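Local structure of cell wall surface anchor family protein (Streptococcus agalactiae serogroup V, 3PF2) at residues 140-152 against 292-305. The protein serves as the major pilin of the group B streptococcal type 1 pilus, probably building its shaft, and is represented here by a C-terminal fragment. Residues are numbered along the deposited sequence; the frame is centred on the assembly and turned at random.
Sequences INEKAVLGKAIEN and QTSYNTKPTDITVD
Lys148 reaches Pro299 and Ile302 because its CG stands anti to the backbone N (chi1 -167°) and the chain runs extended until a bend at chi4. NZ thereby donates to Pro299 O and Ile302 O, each 3.1 Å away; it lies in the carbonyl plane of Pro299, on a lone pair, but is tilted 26° from the carbonyl plane of Ile302. Leu146 CG, anti to its own carbonyl carbon, carries CD1 over one face of the Tyr295 ring, a CH-pi contact 3.8 Å from the centroid, while Glu249 takes the Tyr295 hydroxyl. Val145 to Lys148 form a type II beta turn of the Cna-B-like domain that comes first in this fragment; it packs on a loop of the prealbumin-like domain, so the contact joins the two domains of the fragment. Leu146 N donates to Asp305 OD1 (2.9 Å, 167° at the hydrogen), which accepts on its syn lone pair; Asp305 OD2 forms a salt bridge with Lys251, which probably stabilises the carboxylate charge. Val145 CG1 packs against Ile302 CG1 at 3.6 Å. At Gly147, the third residue of the turn, with the positive phi of that position, CA lies 3.5 Å from Gln292 O in a CA-H...O contact.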
loop_
_atom_site.group_PDB
_atom_site.type_symbol
_atom_site.label_atom_id
_atom_site.label_comp_id
_atom_site.label_asym_id
_atom_site.label_seq_id
_atom_site.Cartn_x
_atom_site.Cartn_y
_atom_site.Cartn_z
ATOM N N ILE A 140 -1.596 2.100 -3.138
ATOM C CA ILE A 140 -1.144 3.405 -2.693
ATOM C C ILE A 140 -1.409 4.369 -3.857
ATOM O O ILE A 140 -1.155 4.022 -5.005
ATOM C CB ILE A 140 0.373 3.404 -2.384
ATOM C CG1 ILE A 140 0.709 2.392 -1.272
ATOM C CG2 ILE A 140 0.862 4.812 -2.003
ATOM C CD1 ILE A 140 2.221 2.209 -0.970
ATOM N N ASN A 141 -1.920 5.562 -3.568
ATOM C CA ASN A 141 -2.204 6.526 -4.636
ATOM C C ASN A 141 -1.323 7.777 -4.580
ATOM O O ASN A 141 -0.412 7.874 -3.753
ATOM C CB ASN A 141 -3.695 6.894 -4.649
ATOM C CG ASN A 141 -4.129 7.581 -3.382
ATOM O OD1 ASN A 141 -3.471 8.507 -2.927
ATOM N ND2 ASN A 141 -5.253 7.140 -2.806
ATOM N N GLU A 142 -1.609 8.723 -5.472
ATOM C CA GLU A 142 -0.838 9.956 -5.613
ATOM C C GLU A 142 -0.877 10.883 -4.397
ATOM O O GLU A 142 -0.122 11.846 -4.327
ATOM C CB GLU A 142 -1.282 10.695 -6.894
ATOM C CG GLU A 142 -2.598 11.490 -6.804
ATOM C CD GLU A 142 -3.855 10.626 -6.810
ATOM O OE1 GLU A 142 -3.786 9.424 -7.149
ATOM O OE2 GLU A 142 -4.941 11.156 -6.461
ATOM N N LYS A 143 -1.757 10.607 -3.440
ATOM C CA LYS A 143 -1.852 11.438 -2.246
ATOM C C LYS A 143 -0.853 11.027 -1.158
ATOM O O LYS A 143 -0.695 11.721 -0.158
ATOM C CB LYS A 143 -3.288 11.439 -1.708
ATOM C CG LYS A 143 -4.295 12.065 -2.682
ATOM C CD LYS A 143 -5.633 12.306 -1.981
ATOM C CE LYS A 143 -6.641 13.002 -2.890
ATOM N NZ LYS A 143 -7.553 12.023 -3.564
ATOM N N ALA A 144 -0.169 9.904 -1.362
ATOM C CA ALA A 144 0.850 9.454 -0.419
ATOM C C ALA A 144 1.966 10.481 -0.284
ATOM O O ALA A 144 2.288 11.204 -1.250
ATOM C CB ALA A 144 1.431 8.116 -0.879
ATOM N N VAL A 145 2.561 10.559 0.904
ATOM C CA VAL A 145 3.807 11.318 1.060
ATOM C C VAL A 145 4.933 10.335 0.800
ATOM O O VAL A 145 4.949 9.255 1.390
ATOM C CB VAL A 145 3.946 11.943 2.465
ATOM C CG1 VAL A 145 5.318 12.624 2.629
ATOM C CG2 VAL A 145 2.877 12.978 2.682
ATOM N N LEU A 146 5.856 10.693 -0.094
ATOM C CA LEU A 146 6.929 9.768 -0.457
ATOM C C LEU A 146 7.897 9.541 0.712
ATOM O O LEU A 146 8.409 10.497 1.298
ATOM C CB LEU A 146 7.644 10.233 -1.732
ATOM C CG LEU A 146 6.743 10.410 -2.965
ATOM C CD1 LEU A 146 7.589 10.702 -4.191
ATOM C CD2 LEU A 146 5.855 9.176 -3.238
ATOM N N GLY A 147 8.103 8.267 1.053
ATOM C CA GLY A 147 8.953 7.857 2.172
ATOM C C GLY A 147 8.238 7.814 3.507
ATOM O O GLY A 147 8.856 7.506 4.533
ATOM N N LYS A 148 6.941 8.123 3.505
ATOM C CA LYS A 148 6.162 8.167 4.757
ATOM C C LYS A 148 5.355 6.892 4.982
ATOM O O LYS A 148 4.774 6.350 4.044
ATOM C CB LYS A 148 5.241 9.393 4.765
ATOM C CG LYS A 148 4.624 9.698 6.123
ATOM C CD LYS A 148 3.707 10.910 6.018
ATOM C CE LYS A 148 3.160 11.317 7.382
ATOM N NZ LYS A 148 4.207 11.959 8.204
ATOM N N ALA A 149 5.316 6.411 6.229
ATOM C CA ALA A 149 4.457 5.269 6.560
ATOM C C ALA A 149 2.978 5.634 6.383
ATOM O O ALA A 149 2.501 6.672 6.871
ATOM C CB ALA A 149 4.725 4.794 7.967
ATOM N N ILE A 150 2.257 4.788 5.654
ATOM C CA ILE A 150 0.823 4.983 5.481
ATOM C C ILE A 150 0.173 3.836 6.234
ATOM O O ILE A 150 0.279 2.678 5.828
ATOM C CB ILE A 150 0.381 4.953 3.996
ATOM C CG1 ILE A 150 1.201 5.921 3.153
ATOM C CG2 ILE A 150 -1.111 5.273 3.892
ATOM C CD1 ILE A 150 1.051 5.680 1.664
ATOM N N GLU A 151 -0.450 4.169 7.362
ATOM C CA GLU A 151 -0.987 3.173 8.266
ATOM C C GLU A 151 -2.427 2.827 7.930
ATOM O O GLU A 151 -3.134 3.594 7.278
ATOM C CB GLU A 151 -0.952 3.691 9.716
ATOM C CG GLU A 151 0.428 4.098 10.204
ATOM C CD GLU A 151 0.393 4.544 11.660
ATOM O OE1 GLU A 151 -0.027 5.703 11.917
ATOM O OE2 GLU A 151 0.787 3.740 12.527
ATOM N N ASN A 152 -2.843 1.664 8.407
ATOM C CA ASN A 152 -4.243 1.277 8.401
ATOM C C ASN A 152 -4.617 0.548 9.675
ATOM O O ASN A 152 -3.798 -0.126 10.301
ATOM C CB ASN A 152 -4.554 0.384 7.191
ATOM C CG ASN A 152 -6.031 0.100 7.055
ATOM O OD1 ASN A 152 -6.789 1.022 6.830
ATOM N N GLN A 292 13.864 6.088 2.018
ATOM C CA GLN A 292 12.941 6.935 2.761
ATOM C C GLN A 292 13.146 8.428 2.463
ATOM O O GLN A 292 12.187 9.206 2.461
ATOM C CB GLN A 292 13.084 6.685 4.260
ATOM C CG GLN A 292 12.136 7.543 5.092
ATOM C CD GLN A 292 12.276 7.294 6.570
ATOM O OE1 GLN A 292 13.377 7.203 7.090
ATOM N NE2 GLN A 292 11.152 7.171 7.250
ATOM N N THR A 293 14.389 8.812 2.184
ATOM C CA THR A 293 14.755 10.226 2.117
ATOM C C THR A 293 15.246 10.693 0.741
ATOM O O THR A 293 15.900 11.737 0.632
ATOM C CB THR A 293 15.823 10.589 3.195
ATOM O OG1 THR A 293 17.002 9.778 3.000
ATOM C CG2 THR A 293 15.271 10.356 4.598
ATOM N N SER A 294 14.916 9.948 -0.306
ATOM C CA SER A 294 15.399 10.289 -1.654
ATOM C C SER A 294 14.491 11.281 -2.384
ATOM O O SER A 294 14.790 11.697 -3.504
ATOM C CB SER A 294 15.620 9.005 -2.494
ATOM O OG SER A 294 14.460 8.189 -2.512
ATOM N N TYR A 295 13.380 11.673 -1.752
ATOM C CA TYR A 295 12.475 12.644 -2.366
ATOM C C TYR A 295 12.204 13.782 -1.375
ATOM O O TYR A 295 12.388 14.946 -1.697
ATOM C CB TYR A 295 11.159 12.009 -2.852
ATOM C CG TYR A 295 10.372 12.974 -3.732
ATOM C CD1 TYR A 295 10.628 13.062 -5.101
ATOM C CD2 TYR A 295 9.395 13.809 -3.188
ATOM C CE1 TYR A 295 9.927 13.951 -5.907
ATOM C CE2 TYR A 295 8.682 14.692 -3.981
ATOM C CZ TYR A 295 8.961 14.765 -5.343
ATOM O OH TYR A 295 8.266 15.639 -6.144
ATOM N N ASN A 296 11.755 13.414 -0.185
ATOM C CA ASN A 296 11.603 14.311 0.956
ATOM C C ASN A 296 12.690 14.058 1.974
ATOM O O ASN A 296 12.992 12.912 2.289
ATOM C CB ASN A 296 10.245 14.047 1.619
ATOM C CG ASN A 296 9.079 14.229 0.660
ATOM O OD1 ASN A 296 8.199 13.358 0.549
ATOM N ND2 ASN A 296 9.062 15.353 -0.035
ATOM N N THR A 297 13.256 15.120 2.546
ATOM C CA THR A 297 14.316 14.938 3.538
ATOM C C THR A 297 13.743 14.463 4.862
ATOM O O THR A 297 14.396 13.705 5.584
ATOM C CB THR A 297 15.120 16.235 3.783
ATOM O OG1 THR A 297 14.230 17.255 4.264
ATOM C CG2 THR A 297 15.804 16.702 2.486
ATOM N N LYS A 298 12.522 14.899 5.172
ATOM C CA LYS A 298 11.904 14.545 6.453
ATOM C C LYS A 298 10.430 14.097 6.312
ATOM O O LYS A 298 9.513 14.771 6.789
ATOM C CB LYS A 298 12.078 15.702 7.449
ATOM C CG LYS A 298 13.538 15.966 7.817
ATOM C CD LYS A 298 13.687 16.993 8.959
ATOM C CE LYS A 298 15.170 17.252 9.278
ATOM N NZ LYS A 298 15.365 18.183 10.435
ATOM N N PRO A 299 10.199 12.937 5.663
ATOM C CA PRO A 299 8.812 12.540 5.396
ATOM C C PRO A 299 7.969 12.296 6.637
ATOM O O PRO A 299 6.753 12.435 6.564
ATOM C CB PRO A 299 8.955 11.239 4.591
ATOM C CG PRO A 299 10.315 10.760 4.895
ATOM C CD PRO A 299 11.156 11.984 5.070
ATOM N N THR A 300 8.597 11.945 7.755
ATOM C CA THR A 300 7.843 11.646 8.981
ATOM C C THR A 300 7.191 12.897 9.549
ATOM O O THR A 300 6.250 12.801 10.335
ATOM C CB THR A 300 8.717 11.023 10.097
ATOM O OG1 THR A 300 9.735 11.952 10.494
ATOM C CG2 THR A 300 9.353 9.734 9.630
ATOM N N ASP A 301 7.694 14.061 9.147
ATOM C CA ASP A 301 7.264 15.346 9.710
ATOM C C ASP A 301 6.182 16.060 8.889
ATOM O O ASP A 301 5.578 17.026 9.365
ATOM C CB ASP A 301 8.479 16.277 9.882
ATOM C CG ASP A 301 9.521 15.725 10.850
ATOM O OD1 ASP A 301 9.225 14.799 11.624
ATOM O OD2 ASP A 301 10.656 16.224 10.832
ATOM N N ILE A 302 5.924 15.575 7.673
ATOM C CA ILE A 302 5.121 16.320 6.700
ATOM C C ILE A 302 3.842 15.599 6.287
ATOM O O ILE A 302 3.759 14.370 6.367
ATOM C CB ILE A 302 5.964 16.668 5.436
ATOM C CG1 ILE A 302 6.344 15.393 4.668
ATOM C CG2 ILE A 302 7.213 17.473 5.841
ATOM C CD1 ILE A 302 7.337 15.628 3.527
ATOM N N THR A 303 2.850 16.360 5.827
ATOM C CA THR A 303 1.601 15.752 5.356
ATOM C C THR A 303 1.390 15.885 3.846
ATOM O O THR A 303 0.408 15.374 3.292
ATOM C CB THR A 303 0.372 16.282 6.140
ATOM O OG1 THR A 303 0.454 17.707 6.222
ATOM C CG2 THR A 303 0.346 15.683 7.539
ATOM N N VAL A 304 2.340 16.545 3.183
ATOM C CA VAL A 304 2.393 16.643 1.732
ATOM C C VAL A 304 3.873 16.718 1.351
ATOM O O VAL A 304 4.674 17.249 2.114
ATOM C CB VAL A 304 1.638 17.900 1.192
ATOM C CG1 VAL A 304 2.367 19.210 1.563
ATOM C CG2 VAL A 304 1.441 17.802 -0.307
ATOM N N ASP A 305 4.226 16.180 0.185
ATOM C CA ASP A 305 5.623 16.209 -0.278
ATOM C C ASP A 305 6.254 17.606 -0.243
ATOM O O ASP A 305 5.604 18.601 -0.615
ATOM C CB ASP A 305 5.745 15.701 -1.716
ATOM C CG ASP A 305 5.472 14.224 -1.856
ATOM O OD1 ASP A 305 5.719 13.448 -0.914
ATOM O OD2 ASP A 305 5.025 13.844 -2.949
HETATM O O HOH W 1 2.211 14.475 -1.205
HETATM O O HOH W 2 3.426 11.537 -3.648
HETATM O O HOH W 3 11.082 10.671 0.445
#